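Local coordinates for cell surface protein (Faecalibacterium prausnitzii A2-165, PDB 4GT6), which is of unknown function but, as an extracellular leucine-rich repeat protein of the BspA type, probably binds other proteins at the bacterial surface, at residues M7-T10 with Q15-L18; H34-P39 with R57-Y62; Y225-S228 with D232-L235; I236-Q241 with P245-P250; Q291-S296 with S305-C310. One frame throughout, in Å; residues are numbered along the deposited sequence.

Contact 1 (M7-T10 with Q15-L18). With EDO (1,2-ethanediol), chain C.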
# COMPACT_ATOMS: atom_id res chain seq x y z
N MSE A 7 -12.73 -23.81 26.29
CA MSE A 7 -12.78 -23.55 27.74
C MSE A 7 -11.50 -22.84 28.20
O MSE A 7 -10.40 -23.36 28.01
CB MSE A 7 -13.00 -24.86 28.52
CG MSE A 7 -12.82 -24.74 30.05
SE MSE A 7 -14.20 -23.69 30.97
CE MSE A 7 -13.40 -23.63 32.76
N ALA A 8 -11.67 -21.65 28.80
CA ALA A 8 -10.59 -20.80 29.29
C ALA A 8 -10.44 -20.85 30.81
O ALA A 8 -11.43 -20.89 31.54
CB ALA A 8 -10.81 -19.37 28.84
N TYR A 9 -9.20 -20.78 31.27
CA TYR A 9 -8.80 -20.80 32.68
C TYR A 9 -8.15 -19.48 33.03
O TYR A 9 -7.79 -18.73 32.13
CB TYR A 9 -7.83 -21.96 32.93
CG TYR A 9 -8.35 -23.28 32.41
CD1 TYR A 9 -9.36 -23.97 33.08
CD2 TYR A 9 -7.89 -23.81 31.21
CE1 TYR A 9 -9.86 -25.18 32.60
CE2 TYR A 9 -8.39 -25.01 30.71
CZ TYR A 9 -9.36 -25.70 31.42
OH TYR A 9 -9.86 -26.87 30.91
N THR A 10 -7.98 -19.19 34.34
CA THR A 10 -7.41 -17.94 34.82
C THR A 10 -6.13 -18.15 35.61
O THR A 10 -6.05 -19.04 36.46
CB THR A 10 -8.45 -17.20 35.70
OG1 THR A 10 -9.59 -16.90 34.90
CG2 THR A 10 -7.93 -15.90 36.31
N GLN A 15 -6.29 -14.87 31.15
CA GLN A 15 -7.05 -16.08 30.88
C GLN A 15 -6.37 -16.78 29.73
O GLN A 15 -5.73 -16.13 28.88
CB GLN A 15 -8.51 -15.79 30.55
CG GLN A 15 -9.26 -15.12 31.70
CD GLN A 15 -10.70 -14.88 31.38
OE1 GLN A 15 -11.20 -15.22 30.29
NE2 GLN A 15 -11.41 -14.26 32.32
N PHE A 16 -6.52 -18.09 29.66
CA PHE A 16 -5.84 -18.88 28.65
C PHE A 16 -6.57 -20.17 28.37
O PHE A 16 -7.38 -20.65 29.18
CB PHE A 16 -4.38 -19.18 29.10
CG PHE A 16 -4.28 -19.99 30.38
CD1 PHE A 16 -4.32 -19.36 31.63
CD2 PHE A 16 -4.21 -21.39 30.35
CE1 PHE A 16 -4.27 -20.11 32.82
CE2 PHE A 16 -4.15 -22.14 31.54
CZ PHE A 16 -4.15 -21.49 32.76
N ILE A 17 -6.25 -20.75 27.23
CA ILE A 17 -6.74 -22.07 26.81
C ILE A 17 -5.51 -22.99 26.69
O ILE A 17 -4.37 -22.50 26.58
CB ILE A 17 -7.60 -22.03 25.53
CG1 ILE A 17 -6.78 -21.52 24.30
CG2 ILE A 17 -8.89 -21.22 25.76
CD1 ILE A 17 -7.42 -21.75 22.92
N LEU A 18 -5.74 -24.30 26.70
CA LEU A 18 -4.67 -25.30 26.59
C LEU A 18 -4.58 -25.81 25.18
O LEU A 18 -5.60 -26.14 24.56
CB LEU A 18 -4.91 -26.44 27.61
CG LEU A 18 -5.16 -25.99 29.07
CD1 LEU A 18 -5.50 -27.18 29.97
CD2 LEU A 18 -3.96 -25.21 29.64
C1 EDO C . -12.20 -17.91 32.92
O1 EDO C . -11.58 -18.51 34.04
C2 EDO C . -13.69 -17.64 33.24
O2 EDO C . -14.32 -17.06 32.11
O HOH W 1 -8.56 -25.22 27.05
O HOH W 2 -10.26 -13.96 34.77
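Y9 and F16 form an antiparallel hydrogen-bonded pair, in which Y9 N donates to F16 O at 2.8 Å (170° at the hydrogen) and F16 N answers to Y9 O at 2.9 Å, while T10 and Q15 make the adjoining non-hydrogen-bonded pair. These bonds define a beta hairpin of strands 9-11 and 14-18 near the start of the chain. Y9 and F16 project from one face of it. Their rings are oblique, with planes at 48°, and the closer meeting is a CH-pi contact: Y9 CB stands over a face of F16, 4.0 Å from the ring centroid. F16 carries CG between its backbone N and carbonyl carbon (chi1 62°), which brings the ring beneath that methylene. Farther out, Y9 CE2 meets L18 CD1 at 3.7 Å, the two side chains crossing at about a right angle. Outside the hairpin, Y9 stacks on H44 and F16 touches V42, so this face lies against strand 41-44. On the other face T10 OG1 binds a 1,2-ethanediol oxygen and shares a water with Q15 NE2 (2.7 Å to NE2). A second water donates to M7 O at 2.8 Å and accepts from L18 N at 3.0 Å.

Contact 2 (H34-P39 with R57-Y62). With EDO (1,2-ethanediol), chain N.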
# COMPACT_ATOMS: atom_id res chain seq x y z
N HIS A 34 -0.07 -0.19 32.04
CA HIS A 34 0.44 0.57 30.90
C HIS A 34 1.76 -0.04 30.41
O HIS A 34 2.21 0.28 29.31
CB HIS A 34 0.57 2.07 31.22
CG HIS A 34 1.56 2.38 32.30
ND1 HIS A 34 1.20 2.36 33.64
CD2 HIS A 34 2.86 2.72 32.20
CE1 HIS A 34 2.30 2.65 34.31
NE2 HIS A 34 3.32 2.90 33.48
N ARG A 35 2.39 -0.89 31.24
CA ARG A 35 3.59 -1.68 30.89
C ARG A 35 3.21 -3.14 31.06
O ARG A 35 3.01 -3.60 32.19
CB ARG A 35 4.81 -1.33 31.76
CG ARG A 35 5.19 0.14 31.78
CD ARG A 35 6.59 0.33 32.39
NE ARG A 35 7.64 -0.21 31.51
CZ ARG A 35 8.09 0.39 30.41
NH1 ARG A 35 7.60 1.57 30.03
NH2 ARG A 35 9.02 -0.19 29.66
N ILE A 36 3.04 -3.83 29.95
CA ILE A 36 2.55 -5.21 29.95
C ILE A 36 3.71 -6.19 29.90
O ILE A 36 4.66 -6.00 29.15
CB ILE A 36 1.56 -5.41 28.76
CG1 ILE A 36 0.22 -4.66 29.00
CG2 ILE A 36 1.31 -6.91 28.41
CD1 ILE A 36 -0.70 -5.31 30.03
N THR A 37 3.60 -7.24 30.72
CA THR A 37 4.54 -8.35 30.73
C THR A 37 3.72 -9.62 30.52
O THR A 37 3.00 -10.05 31.43
CB THR A 37 5.35 -8.41 32.04
OG1 THR A 37 6.05 -7.18 32.18
CG2 THR A 37 6.34 -9.58 32.06
N ILE A 38 3.82 -10.20 29.32
CA ILE A 38 3.10 -11.43 29.01
C ILE A 38 3.76 -12.56 29.81
O ILE A 38 4.98 -12.65 29.79
CB ILE A 38 3.09 -11.71 27.48
CG1 ILE A 38 2.43 -10.55 26.64
CG2 ILE A 38 2.48 -13.10 27.17
CD1 ILE A 38 0.94 -10.32 26.89
N PRO A 39 2.99 -13.39 30.54
CA PRO A 39 3.63 -14.45 31.34
C PRO A 39 4.29 -15.52 30.46
O PRO A 39 3.79 -15.79 29.37
CB PRO A 39 2.45 -15.03 32.15
CG PRO A 39 1.25 -14.76 31.31
CD PRO A 39 1.52 -13.40 30.69
N ARG A 57 -6.87 -10.83 19.34
CA ARG A 57 -7.54 -9.67 19.91
C ARG A 57 -7.33 -9.44 21.41
O ARG A 57 -8.09 -8.65 21.99
CB ARG A 57 -9.08 -9.76 19.63
CG ARG A 57 -9.40 -10.15 18.17
CD ARG A 57 -10.86 -9.92 17.82
NE ARG A 57 -11.14 -8.54 17.41
CZ ARG A 57 -11.01 -8.05 16.17
NH1 ARG A 57 -10.63 -8.85 15.17
NH2 ARG A 57 -11.27 -6.78 15.92
N VAL A 58 -6.31 -10.04 22.04
CA VAL A 58 -6.15 -9.86 23.52
C VAL A 58 -6.07 -8.37 23.91
O VAL A 58 -6.72 -7.96 24.88
CB VAL A 58 -4.94 -10.68 24.10
CG1 VAL A 58 -4.77 -10.40 25.60
CG2 VAL A 58 -5.17 -12.18 23.88
N PHE A 59 -5.30 -7.56 23.16
CA PHE A 59 -5.21 -6.12 23.47
C PHE A 59 -5.85 -5.26 22.37
O PHE A 59 -5.55 -4.06 22.24
CB PHE A 59 -3.75 -5.70 23.68
CG PHE A 59 -3.16 -6.41 24.86
CD1 PHE A 59 -3.30 -5.89 26.14
CD2 PHE A 59 -2.45 -7.59 24.70
CE1 PHE A 59 -2.78 -6.57 27.25
CE2 PHE A 59 -1.93 -8.26 25.82
CZ PHE A 59 -2.12 -7.75 27.07
N CYS A 60 -6.78 -5.85 21.61
CA CYS A 60 -7.49 -5.17 20.55
C CYS A 60 -8.34 -4.04 21.14
O CYS A 60 -9.14 -4.28 22.05
CB CYS A 60 -8.36 -6.15 19.77
SG CYS A 60 -9.26 -5.39 18.39
N ASN A 61 -8.13 -2.79 20.66
CA ASN A 61 -8.86 -1.62 21.18
C ASN A 61 -8.71 -1.47 22.71
O ASN A 61 -9.64 -1.04 23.38
CB ASN A 61 -10.36 -1.68 20.81
CG ASN A 61 -10.60 -1.51 19.34
OD1 ASN A 61 -10.06 -0.60 18.72
ND2 ASN A 61 -11.38 -2.43 18.74
N TYR A 62 -7.53 -1.82 23.25
CA TYR A 62 -7.24 -1.76 24.70
C TYR A 62 -7.63 -0.37 25.18
O TYR A 62 -7.17 0.60 24.60
CB TYR A 62 -5.75 -2.05 24.92
CG TYR A 62 -5.34 -2.11 26.38
CD1 TYR A 62 -5.83 -3.11 27.22
CD2 TYR A 62 -4.36 -1.26 26.88
CE1 TYR A 62 -5.39 -3.22 28.54
CE2 TYR A 62 -3.91 -1.35 28.19
CZ TYR A 62 -4.43 -2.35 29.02
OH TYR A 62 -4.00 -2.43 30.32
C1 EDO N . -8.42 -5.75 26.87
O1 EDO N . -7.13 -6.29 27.09
C2 EDO N . -8.49 -5.07 25.48
O2 EDO N . -8.67 -6.02 24.46
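I36 and I38 meet the outer end of the F59 ring, each coming from the direction opposite to that of the phenylalanine. The two approaches differ. I38 presents CD1 at the ring edge, close to the ring plane, 3.7 Å from F59 CE2. I36 arrives obliquely, with CD1 3.7 Å from F59 CE1 and its other branch, CG2, 3.8 Å from F59 CZ. Three methyl groups thus meet the far rim of one ring, an apolar fit of the kind that fills the interior of a leucine-rich repeat coil. F59 is aimed across the coil by a CG anti to its carbonyl carbon (chi1 -63°). Y62 comes alongside: F59 CD1 lies 3.9 Å above the plane of the Y62 ring, toward its rim, and Y62 OH is hydrogen-bonded to E33 O. These aromatic residues sit on two turns, a type I turn closed by C60 N to R57 O (3.1 Å) and a type II turn closed by Y62 N to F59 O (3.2 Å). A 1,2-ethanediol, probably from the crystallisation liquor, donates through O1 to V58 O at 2.8 Å. Around the contact, F59 meets F83 with nearly parallel ring planes and also meets Y29 of strand 24-29, while strand 35-37, which carries I36, is an edge strand, within this chain, of a parallel sheet and pairs with strand 68-71.

Contact 3 (Y225-S228 with D232-L235)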
# COMPACT_ATOMS: atom_id res chain seq x y z
N TYR A 225 8.50 -2.15 -13.93
CA TYR A 225 7.54 -2.74 -14.86
C TYR A 225 7.15 -4.13 -14.41
O TYR A 225 7.87 -4.77 -13.65
CB TYR A 225 8.16 -2.86 -16.29
CG TYR A 225 8.49 -1.53 -16.92
CD1 TYR A 225 9.72 -0.92 -16.72
CD2 TYR A 225 7.54 -0.86 -17.70
CE1 TYR A 225 10.00 0.35 -17.24
CE2 TYR A 225 7.82 0.40 -18.24
CZ TYR A 225 9.06 0.99 -18.02
OH TYR A 225 9.33 2.24 -18.54
N GLU A 226 6.04 -4.61 -14.96
CA GLU A 226 5.59 -6.00 -14.88
C GLU A 226 5.72 -6.54 -16.30
O GLU A 226 5.15 -5.96 -17.22
CB GLU A 226 4.13 -6.10 -14.41
CG GLU A 226 3.60 -7.53 -14.43
CD GLU A 226 2.17 -7.59 -13.94
OE1 GLU A 226 1.97 -7.52 -12.70
OE2 GLU A 226 1.26 -7.54 -14.79
N LYS A 227 6.45 -7.63 -16.47
CA LYS A 227 6.61 -8.20 -17.78
C LYS A 227 5.76 -9.45 -17.87
O LYS A 227 5.91 -10.34 -17.05
CB LYS A 227 8.09 -8.51 -18.07
CG LYS A 227 8.31 -8.99 -19.51
CD LYS A 227 9.75 -9.35 -19.75
CE LYS A 227 9.94 -9.81 -21.18
NZ LYS A 227 11.34 -10.25 -21.42
N SER A 228 4.87 -9.50 -18.86
CA SER A 228 4.02 -10.66 -19.09
C SER A 228 4.74 -11.72 -19.93
O SER A 228 5.71 -11.41 -20.65
CB SER A 228 2.73 -10.23 -19.80
OG SER A 228 1.97 -9.44 -18.91
N ASP A 232 4.63 -8.40 -23.30
CA ASP A 232 4.08 -7.07 -22.99
C ASP A 232 4.56 -6.59 -21.65
O ASP A 232 4.81 -7.41 -20.76
CB ASP A 232 2.53 -7.09 -22.94
CG ASP A 232 1.80 -7.10 -24.27
OD1 ASP A 232 2.47 -6.89 -25.32
OD2 ASP A 232 0.56 -7.25 -24.26
N TYR A 233 4.61 -5.26 -21.46
CA TYR A 233 4.95 -4.70 -20.17
C TYR A 233 3.85 -3.77 -19.69
O TYR A 233 3.20 -3.11 -20.50
CB TYR A 233 6.25 -3.89 -20.25
CG TYR A 233 7.51 -4.68 -20.52
CD1 TYR A 233 7.80 -5.15 -21.78
CD2 TYR A 233 8.46 -4.85 -19.52
CE1 TYR A 233 9.00 -5.81 -22.06
CE2 TYR A 233 9.66 -5.53 -19.77
CZ TYR A 233 9.93 -5.99 -21.05
OH TYR A 233 11.12 -6.64 -21.30
N ALA A 234 3.69 -3.68 -18.38
CA ALA A 234 2.85 -2.68 -17.74
C ALA A 234 3.78 -1.81 -16.92
O ALA A 234 4.63 -2.36 -16.19
CB ALA A 234 1.77 -3.33 -16.86
N LEU A 235 3.66 -0.49 -17.01
CA LEU A 235 4.49 0.40 -16.18
C LEU A 235 3.80 0.49 -14.83
O LEU A 235 2.65 0.92 -14.76
CB LEU A 235 4.61 1.80 -16.85
CG LEU A 235 5.74 2.70 -16.33
CD1 LEU A 235 6.10 3.75 -17.38
CD2 LEU A 235 5.36 3.43 -15.01
O HOH W 3 13.36 -8.98 -20.27
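K227 crosses the ring of Y233 at a slant, and its fully extended chain, with CG anti to the backbone N (chi1 -174°), can be followed atom by atom. CB begins beside the ring, 3.8 Å from Y233 CE2. CG stands over the ring face, offset toward the rim and 3.9 Å from the centroid, a CH-pi contact. CD and CE pass on to the hydroxyl, CD being 3.4 Å from Y233 OH. NZ then gives a hydrogen to a water at 2.6 Å; this water makes a weak bond to Y233 OH as well. The frame is a beta hairpin: strands 225-227 and 233-235 run antiparallel (164°), and K227 with Y233 is a non-hydrogen-bonded pair. E226 with A234 is the hydrogen-bonded one, its two N-to-O distances, E226 N to A234 O and A234 N to E226 O, both 2.9 Å. Nearer the loop, S228 N donates to D232 O at 2.8 Å. On the face that bears K227 and Y233, Y225 also packs on L235, with CE2 3.6 Å from L235 CG, and places its CB at the edge of the Y233 ring. E226 points to the other face, where its OE1 is hydrogen-bonded to Y217 OH.

Contact 4 (I236-Q241 with P245-P250)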
# COMPACT_ATOMS: atom_id res chain seq x y z
N ILE A 236 4.47 0.06 -13.75
CA ILE A 236 3.78 0.03 -12.46
C ILE A 236 4.28 1.10 -11.47
O ILE A 236 3.48 1.55 -10.65
CB ILE A 236 3.75 -1.39 -11.86
CG1 ILE A 236 5.12 -1.89 -11.40
CG2 ILE A 236 3.01 -2.43 -12.83
CD1 ILE A 236 5.06 -3.24 -10.66
N ARG A 237 5.57 1.55 -11.55
CA ARG A 237 6.03 2.57 -10.62
C ARG A 237 7.16 3.43 -11.22
O ARG A 237 8.27 2.94 -11.46
CB ARG A 237 6.51 1.95 -9.28
CG ARG A 237 6.98 2.95 -8.22
CD ARG A 237 5.81 3.71 -7.58
NE ARG A 237 5.57 5.00 -8.24
CZ ARG A 237 4.63 5.87 -7.88
NH1 ARG A 237 3.76 5.55 -6.92
NH2 ARG A 237 4.54 7.05 -8.48
N TYR A 238 6.85 4.70 -11.45
CA TYR A 238 7.81 5.72 -11.83
C TYR A 238 8.21 6.43 -10.53
O TYR A 238 7.31 6.80 -9.78
CB TYR A 238 7.22 6.68 -12.86
CG TYR A 238 8.20 7.73 -13.34
CD1 TYR A 238 8.35 8.94 -12.65
CD2 TYR A 238 8.93 7.55 -14.51
CE1 TYR A 238 9.26 9.91 -13.08
CE2 TYR A 238 9.81 8.53 -14.97
CZ TYR A 238 9.97 9.70 -14.25
OH TYR A 238 10.85 10.65 -14.70
N PRO A 239 9.51 6.61 -10.21
CA PRO A 239 9.87 7.17 -8.89
C PRO A 239 9.46 8.64 -8.77
O PRO A 239 9.84 9.44 -9.61
CB PRO A 239 11.39 6.97 -8.78
CG PRO A 239 11.85 6.46 -10.09
CD PRO A 239 10.69 6.24 -11.01
N SER A 240 8.62 8.97 -7.77
CA SER A 240 8.07 10.32 -7.62
C SER A 240 9.12 11.42 -7.46
O SER A 240 8.87 12.55 -7.85
CB SER A 240 7.12 10.38 -6.42
OG SER A 240 5.94 9.63 -6.71
N GLN A 241 10.29 11.08 -6.90
CA GLN A 241 11.36 12.06 -6.70
C GLN A 241 12.37 12.09 -7.85
O GLN A 241 13.34 12.86 -7.79
CB GLN A 241 12.05 11.84 -5.34
CG GLN A 241 11.14 12.17 -4.16
CD GLN A 241 10.76 13.64 -4.12
OE1 GLN A 241 11.58 14.52 -4.35
NE2 GLN A 241 9.52 13.93 -3.82
N PRO A 245 12.88 16.35 -16.18
CA PRO A 245 11.67 17.09 -16.57
C PRO A 245 10.82 16.32 -17.58
O PRO A 245 9.63 16.58 -17.65
CB PRO A 245 12.21 18.38 -17.22
CG PRO A 245 13.62 18.47 -16.78
CD PRO A 245 14.10 17.07 -16.62
N ALA A 246 11.41 15.40 -18.37
CA ALA A 246 10.66 14.66 -19.38
C ALA A 246 10.86 13.16 -19.26
O ALA A 246 11.94 12.69 -18.88
CB ALA A 246 11.06 15.12 -20.77
N PHE A 247 9.84 12.40 -19.67
CA PHE A 247 9.96 10.95 -19.73
C PHE A 247 9.17 10.45 -20.92
O PHE A 247 8.08 10.93 -21.17
CB PHE A 247 9.49 10.26 -18.43
CG PHE A 247 9.66 8.75 -18.47
CD1 PHE A 247 10.93 8.17 -18.51
CD2 PHE A 247 8.55 7.90 -18.51
CE1 PHE A 247 11.09 6.78 -18.57
CE2 PHE A 247 8.71 6.50 -18.52
CZ PHE A 247 9.97 5.95 -18.57
N LYS A 248 9.75 9.53 -21.69
CA LYS A 248 9.06 8.89 -22.80
C LYS A 248 8.86 7.43 -22.40
O LYS A 248 9.83 6.69 -22.19
CB LYS A 248 9.83 9.00 -24.13
CG LYS A 248 9.09 8.32 -25.30
CD LYS A 248 9.83 8.50 -26.65
CE LYS A 248 11.03 7.57 -26.84
NZ LYS A 248 11.90 8.06 -27.97
N ILE A 249 7.60 7.02 -22.30
CA ILE A 249 7.29 5.62 -21.96
C ILE A 249 7.75 4.74 -23.15
O ILE A 249 7.41 5.03 -24.29
CB ILE A 249 5.78 5.46 -21.65
CG1 ILE A 249 5.42 6.25 -20.36
CG2 ILE A 249 5.41 3.96 -21.52
CD1 ILE A 249 3.89 6.46 -20.17
N PRO A 250 8.54 3.67 -22.90
CA PRO A 250 9.05 2.88 -24.03
C PRO A 250 7.98 2.18 -24.84
O PRO A 250 6.97 1.69 -24.31
CB PRO A 250 9.95 1.82 -23.38
CG PRO A 250 10.28 2.36 -22.02
CD PRO A 250 9.12 3.23 -21.61
O HOH W 4 12.60 10.58 -17.09
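The interior of the leucine-rich repeat solenoid is filled here by an edge-to-face pair, Y238 directing its edge at the face of F247. The ring centroids are 5.0 Å apart and the planes are inclined at 56°. Y238 CE2 does the touching, 3.5 Å from F247 CG, which places it over the CB side of that ring. Both residues hold CG anti to the backbone N (chi1 -178° in each), and the side chains slide past one another in opposite directions from the two sides of the coil. The tyrosine hydroxyl is linked to the far backbone through one water, which bonds to Y238 OH at 3.0 Å and donates to A246 O at 2.8 Å. At its own backbone Y238 is gripped by R237, whose NE (2.9 Å) and NH2 (3.1 Å) both donate to Y238 O; NH2 lies nearly along the C=O axis, NE well above the carbonyl plane. R237 NH1 makes a salt bridge with D262. Among the neighbours, Y238 stacks on F261, I236 and R237 form a classic beta bulge opposite L224 of strand 224-227, and strand 246-248 is one edge strand, within this chain, of a parallel sheet, with 269-271 beside it and 292-294 beyond.

Contact 5 (Q291-S296 with S305-C310)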
# COMPACT_ATOMS: atom_id res chain seq x y z
N GLN A 291 2.97 19.49 -17.33
CA GLN A 291 2.42 20.48 -18.25
C GLN A 291 2.10 19.92 -19.63
O GLN A 291 1.20 20.44 -20.29
CB GLN A 291 3.38 21.66 -18.42
CG GLN A 291 3.37 22.63 -17.25
CD GLN A 291 4.12 23.89 -17.60
OE1 GLN A 291 5.29 24.07 -17.23
NE2 GLN A 291 3.48 24.78 -18.35
N ASP A 292 2.87 18.92 -20.09
CA ASP A 292 2.65 18.37 -21.44
C ASP A 292 2.46 16.88 -21.42
O ASP A 292 3.23 16.16 -20.78
CB ASP A 292 3.85 18.73 -22.34
CG ASP A 292 4.05 20.22 -22.53
OD1 ASP A 292 3.13 20.87 -23.05
OD2 ASP A 292 5.13 20.72 -22.18
N ILE A 293 1.40 16.42 -22.08
CA ILE A 293 1.08 15.00 -22.19
C ILE A 293 0.81 14.68 -23.66
O ILE A 293 -0.03 15.33 -24.27
CB ILE A 293 -0.16 14.61 -21.31
CG1 ILE A 293 0.08 14.92 -19.82
CG2 ILE A 293 -0.52 13.10 -21.50
CD1 ILE A 293 -0.95 15.78 -19.25
N GLU A 294 1.54 13.69 -24.20
CA GLU A 294 1.33 13.17 -25.55
C GLU A 294 0.72 11.78 -25.36
O GLU A 294 1.36 10.90 -24.78
CB GLU A 294 2.65 13.13 -26.34
CG GLU A 294 2.50 12.69 -27.79
CD GLU A 294 3.74 12.85 -28.65
OE1 GLU A 294 4.53 13.78 -28.40
OE2 GLU A 294 3.89 12.05 -29.61
N PHE A 295 -0.53 11.62 -25.76
CA PHE A 295 -1.27 10.40 -25.56
C PHE A 295 -1.03 9.38 -26.64
O PHE A 295 -0.79 9.73 -27.78
CB PHE A 295 -2.78 10.71 -25.57
CG PHE A 295 -3.25 11.50 -24.37
CD1 PHE A 295 -3.54 10.86 -23.17
CD2 PHE A 295 -3.41 12.88 -24.45
CE1 PHE A 295 -3.98 11.59 -22.06
CE2 PHE A 295 -3.87 13.61 -23.34
CZ PHE A 295 -4.17 12.96 -22.16
N SER A 296 -1.25 8.10 -26.28
CA SER A 296 -1.29 7.00 -27.21
C SER A 296 -2.55 7.13 -28.08
O SER A 296 -3.61 7.51 -27.54
CB SER A 296 -1.36 5.69 -26.43
OG SER A 296 -1.80 4.66 -27.30
N SER A 305 -9.78 10.00 -11.74
CA SER A 305 -8.71 10.82 -11.13
C SER A 305 -7.38 10.78 -11.91
O SER A 305 -6.34 11.06 -11.31
CB SER A 305 -8.43 10.34 -9.70
OG SER A 305 -9.58 10.35 -8.87
N VAL A 306 -7.41 10.49 -13.23
CA VAL A 306 -6.16 10.29 -14.00
C VAL A 306 -5.19 11.51 -13.87
O VAL A 306 -3.99 11.29 -13.67
CB VAL A 306 -6.39 9.87 -15.48
CG1 VAL A 306 -7.25 10.88 -16.25
CG2 VAL A 306 -5.06 9.57 -16.20
N PHE A 307 -5.69 12.74 -13.96
CA PHE A 307 -4.89 13.96 -13.83
C PHE A 307 -5.39 14.83 -12.69
O PHE A 307 -5.14 16.03 -12.68
CB PHE A 307 -4.88 14.75 -15.15
CG PHE A 307 -4.27 13.97 -16.29
CD1 PHE A 307 -2.91 13.68 -16.31
CD2 PHE A 307 -5.06 13.54 -17.36
CE1 PHE A 307 -2.35 12.93 -17.36
CE2 PHE A 307 -4.50 12.80 -18.40
CZ PHE A 307 -3.15 12.49 -18.40
N ALA A 308 -6.07 14.24 -11.70
CA ALA A 308 -6.54 15.01 -10.55
C ALA A 308 -5.34 15.67 -9.83
O ALA A 308 -4.30 15.03 -9.66
CB ALA A 308 -7.31 14.09 -9.59
N GLY A 309 -5.48 16.96 -9.50
CA GLY A 309 -4.44 17.72 -8.80
C GLY A 309 -3.23 18.09 -9.64
O GLY A 309 -2.17 18.44 -9.10
N CYS A 310 -3.36 18.03 -10.97
CA CYS A 310 -2.26 18.43 -11.85
C CYS A 310 -2.39 19.94 -12.07
O CYS A 310 -2.90 20.42 -13.09
CB CYS A 310 -2.24 17.63 -13.14
SG CYS A 310 -1.70 15.91 -12.90
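F307 O accepts the backbone N-H of C310 at 3.2 Å, closing a type II turn that presents the F307 ring to I293 and F295. G309 occupies the turn with a positive phi of 74°, a conformation that favours glycine. From this support the ring reaches across the leucine-rich repeat coil to two residues of segment 291-296. I293 CD1 touches F307 CE1 at 3.7 Å, coming in obliquely. F295 CZ meets F307 CE2 at 3.8 Å; the planes stand at 82°, yet neither ring lies over the face of the other, so this is a rim-to-rim approach with centroids 6.0 Å apart. I293 CG2, two residues earlier, sits 3.7 Å above the centre of the F295 ring. V306 CG2 covers part of one F307 face, and F284 and F330 also meet this ring, an arrangement consistent with a phenylalanine spine running along the repeats. The polar groups of E294 and S296 find partners outside the contact: E294 OE1 forms a salt bridge with K271, and S296 OG bonds to V276 O and R298 N. Across the contact the chemistry is therefore purely apolar, so complementarity of shape, rather than directed bonding, probably determines how the three side chains fit.

How the contacts relate
The contacts sample one elongated solenoid, roughly the N-terminal half of a longer cell surface protein. Contacts 1 and 2 lie near one end, their centres 16 Å apart without touching; contacts 3, 4 and 5 lie on the opposite side of the chain's centre from contact 1, with the centres of contacts 1 and 5 about 59 Å apart. Contacts 3 and 4 share strand 233-237 and pack directly, Y225 OH lying 3.8 Å from F247 CZ and L235 CD1 4.0 Å from I249 CG1. Contacts 4 and 5 reach the same parallel sheet, centres 13 Å apart. Contacts 2 and 5 repeat one design, a turn-borne phenylalanine against two residues spaced two apart, the first in a strand and the second just after it. The sodium ion, whose site includes S297 and E320, is about 8 Å from the F295 side chain.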